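Local coordinates for EAL domain protein (Vibrio cholerae serotype O1, PDB 6IJ2) that probably hydrolyses cyclic dinucleotides such as c-di-GMP and cGAMP as a standalone EAL-domain phosphodiesterase, here holding the product 5'-pGpG, at residues L22-M28 against M74-A79. The protein carries 1 engineered substitution. Numbering follows the deposited sequence.
Sequences LDFDFTM and MCRVKA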
loop_
_atom_site.group_PDB
_atom_site.type_symbol
_atom_site.label_atom_id
_atom_site.label_comp_id
_atom_site.label_asym_id
_atom_site.label_seq_id
_atom_site.Cartn_x
_atom_site.Cartn_y
_atom_site.Cartn_z
ATOM N N LEU A 22 17.620 19.118 -22.884
ATOM C CA LEU A 22 18.193 18.696 -21.609
ATOM C C LEU A 22 19.697 18.938 -21.583
ATOM O O LEU A 22 20.355 18.878 -22.619
ATOM C CB LEU A 22 17.895 17.216 -21.347
ATOM C CG LEU A 22 16.425 16.802 -21.261
ATOM C CD1 LEU A 22 16.293 15.291 -21.176
ATOM C CD2 LEU A 22 15.760 17.462 -20.070
ATOM N N ASP A 23 20.239 19.212 -20.396
ATOM C CA ASP A 23 21.678 19.395 -20.234
ATOM C C ASP A 23 22.421 18.079 -20.053
ATOM O O ASP A 23 23.640 18.093 -19.845
ATOM C CB ASP A 23 21.973 20.307 -19.042
ATOM C CG ASP A 23 21.985 19.554 -17.728
ATOM O OD1 ASP A 23 20.956 18.936 -17.384
ATOM O OD2 ASP A 23 23.033 19.564 -17.049
ATOM N N PHE A 24 21.715 16.954 -20.109
ATOM C CA PHE A 24 22.321 15.637 -20.038
ATOM C C PHE A 24 21.654 14.753 -21.080
ATOM O O PHE A 24 20.545 15.034 -21.537
ATOM C CB PHE A 24 22.173 15.016 -18.640
ATOM C CG PHE A 24 20.743 14.866 -18.192
ATOM C CD1 PHE A 24 20.089 15.907 -17.553
ATOM C CD2 PHE A 24 20.055 13.688 -18.414
ATOM C CE1 PHE A 24 18.772 15.772 -17.143
ATOM C CE2 PHE A 24 18.734 13.547 -18.005
ATOM C CZ PHE A 24 18.096 14.593 -17.370
ATOM N N ASP A 25 22.334 13.695 -21.458
ATOM C CA ASP A 25 21.812 12.699 -22.389
ATOM C C ASP A 25 21.837 11.335 -21.675
ATOM O O ASP A 25 22.462 11.186 -20.660
ATOM C CB ASP A 25 22.589 12.654 -23.698
ATOM C CG ASP A 25 21.735 12.184 -24.865
ATOM O OD1 ASP A 25 20.522 12.068 -24.725
ATOM O OD2 ASP A 25 22.270 11.943 -25.941
ATOM N N PHE A 26 21.192 10.335 -22.257
ATOM C CA PHE A 26 21.047 9.013 -21.659
ATOM C C PHE A 26 20.486 8.089 -22.731
ATOM O O PHE A 26 20.152 8.526 -23.835
ATOM C CB PHE A 26 20.131 9.045 -20.430
ATOM C CG PHE A 26 18.759 9.566 -20.729
ATOM C CD1 PHE A 26 18.514 10.929 -20.769
ATOM C CD2 PHE A 26 17.717 8.694 -20.987
ATOM C CE1 PHE A 26 17.256 11.410 -21.067
ATOM C CE2 PHE A 26 16.454 9.172 -21.275
ATOM C CZ PHE A 26 16.226 10.531 -21.321
ATOM N N THR A 27 20.383 6.811 -22.395
ATOM C CA THR A 27 19.807 5.842 -23.323
ATOM C C THR A 27 19.053 4.809 -22.493
ATOM O O THR A 27 18.739 5.055 -21.325
ATOM C CB THR A 27 20.900 5.248 -24.235
ATOM O OG1 THR A 27 20.301 4.432 -25.247
ATOM C CG2 THR A 27 21.894 4.421 -23.441
ATOM N N MET A 28 18.767 3.654 -23.091
ATOM C CA MET A 28 17.920 2.652 -22.467
ATOM C C MET A 28 18.607 1.298 -22.413
ATOM O O MET A 28 19.377 0.929 -23.302
ATOM C CB MET A 28 16.590 2.490 -23.205
ATOM C CG MET A 28 15.668 3.678 -23.120
ATOM S SD MET A 28 14.977 3.900 -21.460
ATOM C CE MET A 28 14.629 5.650 -21.578
ATOM N N MET A 74 11.331 12.391 -23.530
ATOM C CA MET A 74 12.563 11.836 -24.081
ATOM C C MET A 74 12.687 10.344 -23.793
ATOM O O MET A 74 13.074 9.568 -24.676
ATOM C CB MET A 74 13.771 12.591 -23.527
ATOM C CG MET A 74 14.060 13.902 -24.237
ATOM S SD MET A 74 15.322 13.734 -25.515
ATOM C CE MET A 74 16.814 13.758 -24.519
ATOM N N CYS A 75 12.375 9.923 -22.561
ATOM C CA CYS A 75 12.407 8.495 -22.232
ATOM C C CYS A 75 11.520 7.691 -23.165
ATOM O O CYS A 75 11.878 6.581 -23.574
ATOM C CB CYS A 75 11.955 8.254 -20.792
ATOM S SG CYS A 75 13.164 8.598 -19.540
ATOM N N ARG A 76 10.342 8.222 -23.482
ATOM C CA ARG A 76 9.412 7.490 -24.329
ATOM C C ARG A 76 9.950 7.346 -25.742
ATOM O O ARG A 76 9.888 6.261 -26.324
ATOM C CB ARG A 76 8.060 8.192 -24.333
ATOM C CG ARG A 76 7.393 8.162 -22.960
ATOM C CD ARG A 76 6.094 8.910 -22.978
ATOM N NE ARG A 76 5.492 8.947 -21.657
ATOM C CZ ARG A 76 4.198 9.139 -21.441
ATOM N NH1 ARG A 76 3.378 9.297 -22.472
ATOM N NH2 ARG A 76 3.726 9.159 -20.201
ATOM N N VAL A 77 10.503 8.424 -26.300
ATOM C CA VAL A 77 10.967 8.399 -27.681
ATOM C C VAL A 77 12.201 7.516 -27.826
ATOM O O VAL A 77 12.329 6.759 -28.800
ATOM C CB VAL A 77 11.235 9.833 -28.172
ATOM C CG1 VAL A 77 11.865 9.801 -29.548
ATOM C CG2 VAL A 77 9.943 10.634 -28.197
ATOM N N LYS A 78 13.139 7.610 -26.881
ATOM C CA LYS A 78 14.346 6.788 -26.947
ATOM C C LYS A 78 14.014 5.308 -26.820
ATOM O O LYS A 78 14.606 4.469 -27.513
ATOM C CB LYS A 78 15.325 7.198 -25.850
ATOM C CG LYS A 78 15.955 8.561 -26.043
ATOM C CD LYS A 78 16.780 8.934 -24.823
ATOM C CE LYS A 78 17.517 10.248 -25.030
ATOM N NZ LYS A 78 18.571 10.151 -26.077
ATOM N N ALA A 79 13.081 4.967 -25.925
ATOM C CA ALA A 79 12.695 3.570 -25.740
ATOM C C ALA A 79 12.046 3.013 -26.998
ATOM O O ALA A 79 12.360 1.900 -27.437
ATOM C CB ALA A 79 11.739 3.433 -24.555
#
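Lys78 NZ is gripped by two oxygens of segment 22-28: Asp25 OD1, at 3.1 Å in a salt bridge, and the backbone O of Phe26, at 3.2 Å in a weak hydrogen bond. The ammonium meets OD1 on its syn side but 24° out of the carboxylate plane. That OD1 also accepts a weak bond from Phe26 N, which may help to limit the carboxylate's swing. Lysine suits the place because its chain runs extended from helix 68-85 until the last torsion (chi4 -67°) lifts NZ over the middle of the Phe26 ring, up to both oxygens. CE lies over the same face, 4.0 Å from the ring centroid, a CH-pi contact; NZ is too far above for more than a weak cation-pi attraction. In Phe26 a first torsion of 58° puts CG between the backbone N and the carbonyl carbon. Cys75 SG approaches the ring obliquely, 3.8 Å from Phe26 CE2. Met74, bent twice along its chain, meets Leu22 tip to tip, CE against CD1. Deeper in, unbranched Met28, bent at chi2, lays CE 3.5 Å from Cys75 O and CG against Ala79, whose small side chain is consistent with the 6.2 Å between Met28 CA and Ala79 CA. The contact packs the lead-in to strand 27-35 against helix 68-85 of the TIM-barrel-like EAL domain, where Met28 and Cys75 touch a guanine base of the bound 5'-pGpG. It thus grades from an ion pair at the surface side, Asp25 exposed and Lys78 partly so, to a buried, sulfur-rich apolar surface that probably suits a flat base.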